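Local coordinates for protein histone-lysine N-methyltransferase SETMAR (Homo sapiens, PDB 3BO5) that dimethylates a lysine of histone H3 with S-adenosyl-L-methionine through its SET domain, in a fusion protein active in DNA double-strand break repair, at residues Asp16-Cys19 and Pro25-Ala28; Leu209-Glu214 and Ala283-Asp288; Val222-Asp225 and Pro229-Ala232; Phe234-Ile239 and Arg252-Thr257. The protein carries 2 engineered substitutions. All coordinates share one frame; numbering follows the deposited sequence.

Contact 1: residues Asp16-Cys19 and Pro25-Ala28; sequences DVAC and PVGA
Asp-16 faces Val-26 with one carboxylate oxygen, OD2, and forms an Asx turn by taking the backbone N-H of Ala-18, two residues further on. OD2 serves two donors from opposite faces of the carboxylate plane: Val-26 N at 2.8 Å, in a nearly straight bond (176°), and Ala-18 N in a more bent one. Both donors lie well out of that plane. With CG anti to the backbone N (chi1 -174°), the carboxylate reaches over to CA of Pro-25, and the acid and the proline cross at about a right angle. OD1 binds Gly-20 N, which helps to fix the rotation of the group. Beyond the acid, Val-17 N gives its hydrogen to Val-26 O at 2.7 Å, so Val-26 is held through both its N-H and its C=O. The type I turn from Asp-16 to Cys-19 is thereby pinned against the entry to the strand 27-29, which pairs with the strand 128-132 through Gly-27. Apolar branches flank these bonds: CB of Ala-18 lies 4.1 Å from CG2 of Val-26, and CG2 of Val-17 packs 3.9 Å from CB of Ala-28.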
loop_
_atom_site.group_PDB
_atom_site.type_symbol
_atom_site.label_atom_id
_atom_site.label_comp_id
_atom_site.label_asym_id
_atom_site.label_seq_id
_atom_site.Cartn_x
_atom_site.Cartn_y
_atom_site.Cartn_z
ATOM N N ASP A 16 -3.574 -12.223 16.404
ATOM C CA ASP A 16 -3.224 -11.022 15.652
ATOM C C ASP A 16 -2.302 -11.343 14.494
ATOM O O ASP A 16 -1.157 -11.666 14.731
ATOM C CB ASP A 16 -2.471 -10.046 16.554
ATOM C CG ASP A 16 -2.191 -8.701 15.858
ATOM O OD1 ASP A 16 -1.562 -7.811 16.475
ATOM O OD2 ASP A 16 -2.555 -8.549 14.668
ATOM N N VAL A 17 -2.811 -11.273 13.270
ATOM C CA VAL A 17 -1.942 -11.633 12.159
ATOM C C VAL A 17 -0.724 -10.699 12.053
ATOM O O VAL A 17 0.327 -11.100 11.496
ATOM C CB VAL A 17 -2.764 -11.626 10.856
ATOM C CG1 VAL A 17 -1.833 -11.934 9.654
ATOM C CG2 VAL A 17 -3.899 -12.675 10.991
ATOM N N ALA A 18 -0.871 -9.471 12.570
ATOM C CA ALA A 18 0.166 -8.449 12.552
ATOM C C ALA A 18 1.120 -8.544 13.727
ATOM O O ALA A 18 1.956 -7.672 13.875
ATOM C CB ALA A 18 -0.436 -7.075 12.468
ATOM N N CYS A 19 0.944 -9.573 14.561
ATOM C CA CYS A 19 1.954 -9.920 15.579
ATOM C C CYS A 19 2.248 -8.710 16.485
ATOM O O CYS A 19 3.390 -8.479 16.888
ATOM C CB CYS A 19 3.225 -10.369 14.865
ATOM S SG CYS A 19 2.935 -11.863 13.891
ATOM N N PRO A 25 -4.755 -4.742 16.360
ATOM C CA PRO A 25 -4.613 -6.132 15.911
ATOM C C PRO A 25 -5.358 -6.303 14.599
ATOM O O PRO A 25 -6.253 -5.498 14.280
ATOM C CB PRO A 25 -5.387 -6.924 16.963
ATOM C CG PRO A 25 -5.545 -5.937 18.134
ATOM C CD PRO A 25 -5.539 -4.600 17.602
ATOM N N VAL A 26 -4.924 -7.315 13.894
ATOM C CA VAL A 26 -5.628 -7.764 12.676
ATOM C C VAL A 26 -6.047 -9.233 12.908
ATOM O O VAL A 26 -5.236 -10.125 13.096
ATOM C CB VAL A 26 -4.688 -7.697 11.435
ATOM C CG1 VAL A 26 -5.450 -8.217 10.191
ATOM C CG2 VAL A 26 -4.216 -6.321 11.206
ATOM N N GLY A 27 -7.361 -9.495 12.902
ATOM C CA GLY A 27 -7.842 -10.841 13.197
ATOM C C GLY A 27 -7.837 -11.715 11.953
ATOM O O GLY A 27 -7.525 -11.225 10.855
ATOM N N ALA A 28 -8.072 -13.007 12.146
ATOM C CA ALA A 28 -8.175 -13.955 11.048
ATOM C C ALA A 28 -9.507 -14.649 11.159
ATOM O O ALA A 28 -10.043 -14.847 12.274
ATOM C CB ALA A 28 -7.108 -14.956 11.071
#

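Contact 2: residues Leu209-Glu214 and Ala283-Asp288; sequences LNHSCE and AFLPFD. With ZN (zinc ion), chain E; SAH (S-adenosyl-L-homocysteine), chain F.
His-211 reaches across to Leu-285 and Pro-286 beside the adenine of S-adenosyl-L-homocysteine. Its CB lies 3.8 Å from CD1 of Leu-285 and also near N7 of the adenine. CG stands anti to the backbone N (chi1 168°), which places the imidazole alongside Leu-285 and Pro-286. From there His-211 CD2 meets the same methyl, Leu-285 CD1, at 3.6 Å, an oblique approach in which the histidine and leucine run past one another in opposing senses. Further out the ring is met by proline: Pro-286 CD sits over one face in a CH-pi contact, 3.5 Å from the centroid and offset toward the rim, while Pro-286 CG approaches CE1. The two nitrogens are both engaged. ND1 pairs with the backbone N of Tyr-249, whose ring also packs edge-to-face with the imidazole, and His-211 NE2 donates to Cys-213 SG at 3.5 Å, with the sulfur tilted 16° from the ring plane. Cys-213 SG binds the zinc ion at 2.4 Å together with Cys-274, Cys-276 and Cys-281, so the histidine is a second-shell residue of the zinc site, bonded to a ligand sulfur. The backbone of His-211 meanwhile reads the adenine edge: its N bonds SAH N7 at 3.0 Å and its O accepts from SAH N6 at 2.9 Å. Leu-285 places CD1 and CD2 against the purine, and CZ of Phe-287 comes near the ribose O3'. The arrangement is that of the cofactor pocket of SET methyltransferases, where His-211 of the SET domain packs on the post-SET segment that follows the zinc cysteines, with the cofactor held between them.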
loop_
_atom_site.group_PDB
_atom_site.type_symbol
_atom_site.label_atom_id
_atom_site.label_comp_id
_atom_site.label_asym_id
_atom_site.label_seq_id
_atom_site.Cartn_x
_atom_site.Cartn_y
_atom_site.Cartn_z
ATOM N N LEU A 209 -4.376 -7.977 0.252
ATOM C CA LEU A 209 -5.365 -7.300 -0.580
ATOM C C LEU A 209 -5.537 -7.956 -1.916
ATOM O O LEU A 209 -4.556 -8.045 -2.701
ATOM C CB LEU A 209 -4.937 -5.894 -0.832
ATOM C CG LEU A 209 -4.965 -5.041 0.456
ATOM C CD1 LEU A 209 -4.126 -3.753 0.235
ATOM C CD2 LEU A 209 -6.409 -4.765 0.969
ATOM N N ASN A 210 -6.769 -8.392 -2.178
ATOM C CA ASN A 210 -7.048 -8.920 -3.517
ATOM C C ASN A 210 -7.272 -7.828 -4.553
ATOM O O ASN A 210 -7.464 -6.637 -4.235
ATOM C CB ASN A 210 -8.219 -9.925 -3.418
ATOM C CG ASN A 210 -7.788 -11.188 -2.753
ATOM O OD1 ASN A 210 -6.713 -11.708 -3.034
ATOM N ND2 ASN A 210 -8.650 -11.731 -1.882
ATOM N N HIS A 211 -7.199 -8.225 -5.840
ATOM C CA HIS A 211 -7.473 -7.289 -6.894
ATOM C C HIS A 211 -8.976 -7.168 -7.126
ATOM O O HIS A 211 -9.730 -8.089 -7.024
ATOM C CB HIS A 211 -6.961 -7.961 -8.205
ATOM C CG HIS A 211 -7.413 -7.260 -9.424
ATOM N ND1 HIS A 211 -6.890 -6.042 -9.813
ATOM C CD2 HIS A 211 -8.365 -7.585 -10.340
ATOM C CE1 HIS A 211 -7.515 -5.640 -10.920
ATOM N NE2 HIS A 211 -8.439 -6.551 -11.234
ATOM N N SER A 212 -9.380 -5.988 -7.519
ATOM C CA SER A 212 -10.687 -5.836 -8.070
ATOM C C SER A 212 -10.624 -4.940 -9.273
ATOM O O SER A 212 -9.863 -3.994 -9.254
ATOM C CB SER A 212 -11.600 -5.205 -7.035
ATOM O OG SER A 212 -12.884 -4.955 -7.691
ATOM N N CYS A 213 -11.474 -5.215 -10.291
ATOM C CA CYS A 213 -11.590 -4.349 -11.442
ATOM C C CYS A 213 -12.301 -3.040 -11.090
ATOM O O CYS A 213 -12.267 -2.091 -11.864
ATOM C CB CYS A 213 -12.386 -5.165 -12.500
ATOM S SG CYS A 213 -11.348 -6.506 -13.125
ATOM N N GLU A 214 -13.004 -3.066 -9.952
ATOM C CA GLU A 214 -13.687 -1.879 -9.436
ATOM C C GLU A 214 -13.363 -1.847 -7.967
ATOM O O GLU A 214 -14.198 -2.111 -7.117
ATOM C CB GLU A 214 -15.200 -1.966 -9.632
ATOM C CG GLU A 214 -15.634 -1.787 -11.042
ATOM C CD GLU A 214 -17.155 -1.929 -11.209
ATOM O OE1 GLU A 214 -17.910 -1.836 -10.188
ATOM O OE2 GLU A 214 -17.562 -2.146 -12.379
ATOM N N ALA A 283 -12.381 -10.136 -16.555
ATOM C CA ALA A 283 -12.215 -11.585 -16.422
ATOM C C ALA A 283 -10.752 -12.025 -16.276
ATOM O O ALA A 283 -10.493 -13.236 -16.122
ATOM C CB ALA A 283 -12.901 -12.373 -17.641
ATOM N N PHE A 284 -9.804 -11.088 -16.306
ATOM C CA PHE A 284 -8.425 -11.494 -16.052
ATOM C C PHE A 284 -7.747 -10.600 -15.035
ATOM O O PHE A 284 -7.982 -9.377 -14.967
ATOM C CB PHE A 284 -7.564 -11.816 -17.298
ATOM C CG PHE A 284 -6.289 -10.889 -17.502
ATOM C CD1 PHE A 284 -6.397 -9.559 -17.803
ATOM C CD2 PHE A 284 -5.008 -11.430 -17.452
ATOM C CE1 PHE A 284 -5.266 -8.747 -18.002
ATOM C CE2 PHE A 284 -3.861 -10.636 -17.631
ATOM C CZ PHE A 284 -3.989 -9.303 -17.927
ATOM N N LEU A 285 -6.885 -11.242 -14.259
ATOM C CA LEU A 285 -6.126 -10.549 -13.277
ATOM C C LEU A 285 -4.986 -9.852 -13.999
ATOM O O LEU A 285 -4.146 -10.529 -14.647
ATOM C CB LEU A 285 -5.659 -11.606 -12.239
ATOM C CG LEU A 285 -5.749 -11.493 -10.769
ATOM C CD1 LEU A 285 -7.159 -10.999 -10.424
ATOM C CD2 LEU A 285 -5.405 -12.860 -10.244
ATOM N N PRO A 286 -4.938 -8.525 -13.941
ATOM C CA PRO A 286 -4.018 -7.761 -14.801
ATOM C C PRO A 286 -2.579 -7.629 -14.271
ATOM O O PRO A 286 -2.104 -6.499 -14.077
ATOM C CB PRO A 286 -4.696 -6.423 -14.927
ATOM C CG PRO A 286 -5.336 -6.230 -13.469
ATOM C CD PRO A 286 -5.801 -7.635 -13.118
ATOM N N PHE A 287 -1.920 -8.766 -14.100
ATOM C CA PHE A 287 -0.459 -8.735 -13.817
ATOM C C PHE A 287 0.322 -8.340 -15.054
ATOM O O PHE A 287 -0.122 -8.601 -16.186
ATOM C CB PHE A 287 -0.001 -10.122 -13.377
ATOM C CG PHE A 287 -0.495 -10.545 -12.054
ATOM C CD1 PHE A 287 0.032 -10.001 -10.866
ATOM C CD2 PHE A 287 -1.449 -11.569 -11.955
ATOM C CE1 PHE A 287 -0.430 -10.443 -9.602
ATOM C CE2 PHE A 287 -1.901 -12.007 -10.740
ATOM C CZ PHE A 287 -1.394 -11.464 -9.527
ATOM N N ASP A 288 1.482 -7.714 -14.824
ATOM C CA ASP A 288 2.502 -7.608 -15.842
ATOM C C ASP A 288 3.353 -8.867 -15.747
ATOM O O ASP A 288 4.024 -9.110 -14.736
ATOM C CB ASP A 288 3.335 -6.361 -15.636
ATOM C CG ASP A 288 4.463 -6.234 -16.678
ATOM O OD1 ASP A 288 4.295 -6.821 -17.769
ATOM O OD2 ASP A 288 5.491 -5.558 -16.411
HETATM ZN ZN ZN E . -12.365 -8.475 -12.109
HETATM N N SAH F . -5.287 -14.181 -2.101
HETATM C CA SAH F . -3.879 -13.915 -1.662
HETATM C CB SAH F . -3.663 -12.439 -1.252
HETATM C CG SAH F . -3.481 -11.583 -2.518
HETATM S SD SAH F . -1.920 -11.959 -3.368
HETATM C C SAH F . -3.534 -14.890 -0.514
HETATM O O SAH F . -4.288 -15.816 -0.230
HETATM O OXT SAH F . -2.450 -14.685 0.123
HETATM C "C5'" SAH F . -2.524 -12.164 -5.056
HETATM C "C4'" SAH F . -3.177 -13.515 -5.341
HETATM O "O4'" SAH F . -4.503 -13.573 -4.808
HETATM C "C3'" SAH F . -3.366 -13.784 -6.804
HETATM O "O3'" SAH F . -2.156 -14.342 -7.388
HETATM C "C2'" SAH F . -4.511 -14.753 -6.847
HETATM O "O2'" SAH F . -4.138 -16.054 -6.355
HETATM C "C1'" SAH F . -5.398 -14.178 -5.760
HETATM N N9 SAH F . -6.269 -13.088 -6.243
HETATM C C8 SAH F . -6.250 -11.745 -5.875
HETATM N N7 SAH F . -7.254 -11.130 -6.470
HETATM C C5 SAH F . -7.959 -12.028 -7.190
HETATM C C6 SAH F . -9.083 -11.866 -8.027
HETATM N N6 SAH F . -9.779 -10.741 -8.206
HETATM N N1 SAH F . -9.500 -13.029 -8.668
HETATM C C2 SAH F . -8.863 -14.218 -8.497
HETATM N N3 SAH F . -7.777 -14.428 -7.671
HETATM C C4 SAH F . -7.333 -13.274 -7.099
#

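Contact 3: residues Val222-Asp225 and Pro229-Ala232; sequences VRID and PKLA
Val-222 and Lys-230 face each other as a hydrogen-bonded antiparallel pair. Val-222 N gives to Lys-230 O at 2.7 Å, and Lys-230 N returns a bond of 2.7 Å to Val-222 O. Their side chains share one sheet face with Ala-232, whose CB lies 3.8 Å from CG2 of Val-222. CD1 of Ile-224 meets CG of Lys-230 at 4.0 Å, the two chains crossing at about a right angle; the lysine bends at chi2 (-51°), and its amino end turns off from the 222-225 segment.

Arg-223 points away from the opposing segment at its CB, yet it runs beside Pro-229 in the same direction. Extended from CG to NE, it lays its guanidinium on the proline ring: Pro-229 CB sits 3.9 Å above the centre of the guanidinium plane, and Pro-229 CD lies 3.6 Å from Arg-223 NH2. A second shell fixes that group, for NH2 forms a salt bridge with Glu-185 and NE bonds the carbonyl of Met-227 in the connecting turn. An alanine here would remove the flat cover from Pro-229 and would probably leave the carboxylate of Glu-185 without its charged mate.

Together these contacts close the beta hairpin of strands 217-223 and 230-235 in the SET domain. The first strand pairs in parallel with 102-103 of the pre-SET region, through Arg-223, while the second runs antiparallel to 151-160 through Leu-231, which also packs on strands 181-185 and 193-199.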
loop_
_atom_site.group_PDB
_atom_site.type_symbol
_atom_site.label_atom_id
_atom_site.label_comp_id
_atom_site.label_asym_id
_atom_site.label_seq_id
_atom_site.Cartn_x
_atom_site.Cartn_y
_atom_site.Cartn_z
ATOM N N VAL A 222 3.667 7.722 -1.241
ATOM C CA VAL A 222 3.766 8.791 -0.268
ATOM C C VAL A 222 5.185 8.764 0.307
ATOM O O VAL A 222 5.598 7.750 0.872
ATOM C CB VAL A 222 2.725 8.613 0.849
ATOM C CG1 VAL A 222 2.991 9.664 1.937
ATOM C CG2 VAL A 222 1.297 8.783 0.278
ATOM N N ARG A 223 5.905 9.893 0.142
ATOM C CA ARG A 223 7.234 9.973 0.772
ATOM C C ARG A 223 7.203 10.603 2.126
ATOM O O ARG A 223 6.491 11.573 2.330
ATOM C CB ARG A 223 8.241 10.674 -0.172
ATOM C CG ARG A 223 8.609 9.787 -1.357
ATOM C CD ARG A 223 9.389 10.488 -2.431
ATOM N NE ARG A 223 9.825 9.468 -3.394
ATOM C CZ ARG A 223 9.059 8.979 -4.372
ATOM N NH1 ARG A 223 7.790 9.378 -4.526
ATOM N NH2 ARG A 223 9.579 8.070 -5.210
ATOM N N ILE A 224 7.999 10.073 3.049
ATOM C CA ILE A 224 8.038 10.558 4.418
ATOM C C ILE A 224 9.518 10.834 4.736
ATOM O O ILE A 224 10.018 11.902 4.434
ATOM C CB ILE A 224 7.406 9.610 5.403
ATOM C CG1 ILE A 224 5.976 9.230 4.868
ATOM C CG2 ILE A 224 7.339 10.247 6.836
ATOM C CD1 ILE A 224 5.108 8.405 5.809
ATOM N N ASP A 225 10.195 9.853 5.322
ATOM C CA ASP A 225 11.635 10.060 5.603
ATOM C C ASP A 225 12.546 9.812 4.424
ATOM O O ASP A 225 13.580 10.421 4.283
ATOM C CB ASP A 225 12.079 9.152 6.741
ATOM C CG ASP A 225 11.410 9.457 8.060
ATOM O OD1 ASP A 225 11.069 10.577 8.294
ATOM O OD2 ASP A 225 11.286 8.568 8.944
ATOM N N PRO A 229 9.277 5.389 -1.630
ATOM C CA PRO A 229 7.940 5.786 -1.190
ATOM C C PRO A 229 7.180 4.710 -0.450
ATOM O O PRO A 229 7.399 3.513 -0.646
ATOM C CB PRO A 229 7.189 6.042 -2.502
ATOM C CG PRO A 229 7.757 4.997 -3.419
ATOM C CD PRO A 229 9.306 5.170 -3.088
ATOM N N LYS A 230 6.316 5.133 0.464
ATOM C CA LYS A 230 5.337 4.255 1.000
ATOM C C LYS A 230 4.226 4.102 -0.044
ATOM O O LYS A 230 3.911 5.040 -0.773
ATOM C CB LYS A 230 4.740 4.954 2.232
ATOM C CG LYS A 230 5.769 5.349 3.239
ATOM C CD LYS A 230 6.716 4.205 3.635
ATOM C CE LYS A 230 7.613 4.686 4.797
ATOM N NZ LYS A 230 8.754 3.649 4.911
ATOM N N LEU A 231 3.690 2.887 -0.147
ATOM C CA LEU A 231 2.645 2.590 -1.135
ATOM C C LEU A 231 1.370 2.583 -0.335
ATOM O O LEU A 231 0.986 1.597 0.262
ATOM C CB LEU A 231 2.893 1.206 -1.767
ATOM C CG LEU A 231 4.229 1.106 -2.527
ATOM C CD1 LEU A 231 4.222 -0.221 -3.312
ATOM C CD2 LEU A 231 4.567 2.312 -3.367
ATOM N N ALA A 232 0.772 3.764 -0.280
ATOM C CA ALA A 232 -0.291 4.004 0.728
ATOM C C ALA A 232 -1.643 3.796 0.100
ATOM O O ALA A 232 -1.922 4.441 -0.908
ATOM C CB ALA A 232 -0.143 5.439 1.226
#

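Contact 4: residues Phe234-Ile239 and Arg252-Thr257; sequences FAAKDI and RYLNLT
The ring of Tyr-253 meets the 234-239 segment along its edge, where CB of Ala-236 lies in the ring plane. Ala-236 CB is 3.6 Å from Tyr-253 CE2 and 3.4 Å from Tyr-253 OH. One face of the ring is covered by its own neighbour in sequence, Leu-254, whose CG stands 3.5 Å above the plane over the centre. Leu-254 also sends CD1 to within 4.3 Å of Ala-236 CB, and the small methyl is thus met by both the phenol and the leucine. Lys-237 approaches obliquely, its CE 3.4 Å from Tyr-253 OH. The lysine reaches there because CG starts between the backbone N and the carbonyl carbon (chi1 53°) and the chain then bends at chi3 (91°). An alanine in place of Tyr-253 would take away the ring that Leu-254 CG rests on and would probably open a gap beside Ala-236, leaving the aliphatic end of Lys-237 with less to lie against.

The tyrosine is set in position by a type II beta turn from Arg-252 to Asn-255, closed by a bond of 2.9 Å from Asn-255 N to Arg-252 O. Its own backbone N is held by Asp-248 OD2, and its side chain also touches Pro-215. The arrangement is a small surface contact in the methyltransferase domain, in which a type II beta turn on the way to strand 260-266 rests on the loop leaving strand 230-235.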
loop_
_atom_site.group_PDB
_atom_site.type_symbol
_atom_site.label_atom_id
_atom_site.label_comp_id
_atom_site.label_asym_id
_atom_site.label_seq_id
_atom_site.Cartn_x
_atom_site.Cartn_y
_atom_site.Cartn_z
ATOM N N PHE A 234 -5.578 4.305 0.173
ATOM C CA PHE A 234 -6.666 5.122 0.781
ATOM C C PHE A 234 -7.996 4.656 0.288
ATOM O O PHE A 234 -8.120 4.157 -0.834
ATOM C CB PHE A 234 -6.487 6.615 0.395
ATOM C CG PHE A 234 -5.239 7.258 0.961
ATOM C CD1 PHE A 234 -5.291 7.976 2.133
ATOM C CD2 PHE A 234 -4.046 7.167 0.247
ATOM C CE1 PHE A 234 -4.132 8.586 2.631
ATOM C CE2 PHE A 234 -2.866 7.713 0.772
ATOM C CZ PHE A 234 -2.898 8.416 1.918
ATOM N N ALA A 235 -9.024 4.814 1.133
ATOM C CA ALA A 235 -10.357 4.426 0.662
ATOM C C ALA A 235 -10.807 5.346 -0.458
ATOM O O ALA A 235 -10.800 6.572 -0.281
ATOM C CB ALA A 235 -11.350 4.511 1.851
ATOM N N ALA A 236 -11.227 4.745 -1.587
ATOM C CA ALA A 236 -11.651 5.514 -2.761
ATOM C C ALA A 236 -13.155 5.905 -2.647
ATOM O O ALA A 236 -13.697 6.730 -3.437
ATOM C CB ALA A 236 -11.434 4.715 -3.996
ATOM N N LYS A 237 -13.810 5.251 -1.719
ATOM C CA LYS A 237 -15.263 5.407 -1.470
ATOM C C LYS A 237 -15.530 5.021 -0.021
ATOM O O LYS A 237 -14.650 4.464 0.627
ATOM C CB LYS A 237 -16.099 4.558 -2.441
ATOM C CG LYS A 237 -15.710 3.100 -2.493
ATOM C CD LYS A 237 -16.188 2.456 -3.840
ATOM C CE LYS A 237 -15.153 2.506 -4.992
ATOM N NZ LYS A 237 -15.851 2.004 -6.263
ATOM N N ASP A 238 -16.717 5.258 0.520
ATOM C CA ASP A 238 -16.994 4.740 1.845
ATOM C C ASP A 238 -17.013 3.201 1.776
ATOM O O ASP A 238 -17.628 2.622 0.841
ATOM C CB ASP A 238 -18.393 5.179 2.303
ATOM C CG ASP A 238 -18.474 6.645 2.677
ATOM O OD1 ASP A 238 -17.437 7.358 2.825
ATOM O OD2 ASP A 238 -19.637 7.145 2.805
ATOM N N ILE A 239 -16.341 2.584 2.711
ATOM C CA ILE A 239 -16.264 1.097 2.764
ATOM C C ILE A 239 -16.977 0.656 4.045
ATOM O O ILE A 239 -16.751 1.195 5.118
ATOM C CB ILE A 239 -14.773 0.712 2.836
ATOM C CG1 ILE A 239 -14.089 1.268 1.565
ATOM C CG2 ILE A 239 -14.648 -0.818 3.010
ATOM C CD1 ILE A 239 -12.553 1.140 1.576
ATOM N N ARG A 252 -4.415 1.040 -12.758
ATOM C CA ARG A 252 -5.147 2.028 -13.605
ATOM C C ARG A 252 -6.239 2.828 -12.930
ATOM O O ARG A 252 -6.482 3.989 -13.314
ATOM C CB ARG A 252 -5.739 1.354 -14.821
ATOM C CG ARG A 252 -4.699 1.015 -15.806
ATOM C CD ARG A 252 -5.371 0.401 -16.893
ATOM N NE ARG A 252 -5.788 -0.907 -16.447
ATOM C CZ ARG A 252 -6.488 -1.737 -17.187
ATOM N NH1 ARG A 252 -6.830 -1.351 -18.441
ATOM N NH2 ARG A 252 -6.817 -2.928 -16.678
ATOM N N TYR A 253 -6.902 2.227 -11.940
ATOM C CA TYR A 253 -8.024 2.871 -11.236
ATOM C C TYR A 253 -7.676 4.278 -10.761
ATOM O O TYR A 253 -6.748 4.503 -9.934
ATOM C CB TYR A 253 -8.463 2.008 -10.039
ATOM C CG TYR A 253 -9.616 2.552 -9.254
ATOM C CD1 TYR A 253 -10.864 2.682 -9.846
ATOM C CD2 TYR A 253 -9.471 2.887 -7.911
ATOM C CE1 TYR A 253 -11.982 3.163 -9.084
ATOM C CE2 TYR A 253 -10.552 3.358 -7.161
ATOM C CZ TYR A 253 -11.787 3.518 -7.767
ATOM O OH TYR A 253 -12.860 4.011 -6.996
ATOM N N LEU A 254 -8.424 5.262 -11.283
ATOM C CA LEU A 254 -8.227 6.635 -10.833
ATOM C C LEU A 254 -6.804 7.121 -11.024
ATOM O O LEU A 254 -6.328 8.005 -10.290
ATOM C CB LEU A 254 -8.679 6.857 -9.359
ATOM C CG LEU A 254 -10.149 6.519 -9.049
ATOM C CD1 LEU A 254 -10.425 6.824 -7.549
ATOM C CD2 LEU A 254 -11.134 7.347 -9.921
ATOM N N ASN A 255 -6.133 6.544 -12.025
ATOM C CA ASN A 255 -4.763 6.905 -12.311
ATOM C C ASN A 255 -4.765 7.645 -13.633
ATOM O O ASN A 255 -4.683 7.049 -14.723
ATOM C CB ASN A 255 -3.886 5.657 -12.375
ATOM C CG ASN A 255 -2.440 5.991 -12.544
ATOM O OD1 ASN A 255 -2.107 7.138 -12.813
ATOM N ND2 ASN A 255 -1.563 4.993 -12.418
ATOM N N LEU A 256 -4.919 8.961 -13.533
ATOM C CA LEU A 256 -5.297 9.735 -14.717
ATOM C C LEU A 256 -4.215 10.669 -15.121
ATOM O O LEU A 256 -4.460 11.631 -15.854
ATOM C CB LEU A 256 -6.632 10.463 -14.479
ATOM C CG LEU A 256 -7.751 9.541 -14.088
ATOM C CD1 LEU A 256 -8.931 10.366 -13.622
ATOM C CD2 LEU A 256 -8.098 8.576 -15.243
ATOM N N THR A 257 -3.004 10.356 -14.679
ATOM C CA THR A 257 -1.817 11.080 -15.142
ATOM C C THR A 257 -0.788 10.092 -15.705
ATOM O O THR A 257 -0.836 8.851 -15.457
ATOM C CB THR A 257 -1.194 11.957 -13.995
ATOM O OG1 THR A 257 -0.661 11.070 -13.010
ATOM C CG2 THR A 257 -2.290 12.853 -13.313
#

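From the N terminus, contact 1 comes first: it closes a short loop before strand 27-29, one of the two outermost strands of a five-stranded sheet, and ends before the others begin. Contact 2 opens on strand 210-211, the other outermost strand of that sheet, and closes only at 283-288, joining SET and post-SET regions at the cofactor and zinc. Contacts 3 and 4 both fall within its long span, one after the other: 222-225 with 229-232 closes a tight hairpin, and 234-239, directly downstream and sharing strand 230-235, meets 252-257. Contacts 2 and 4 approach to about 4 Å between nearest atoms without touching, whereas contacts 2 and 3 lie on opposite sides of the chain's centre.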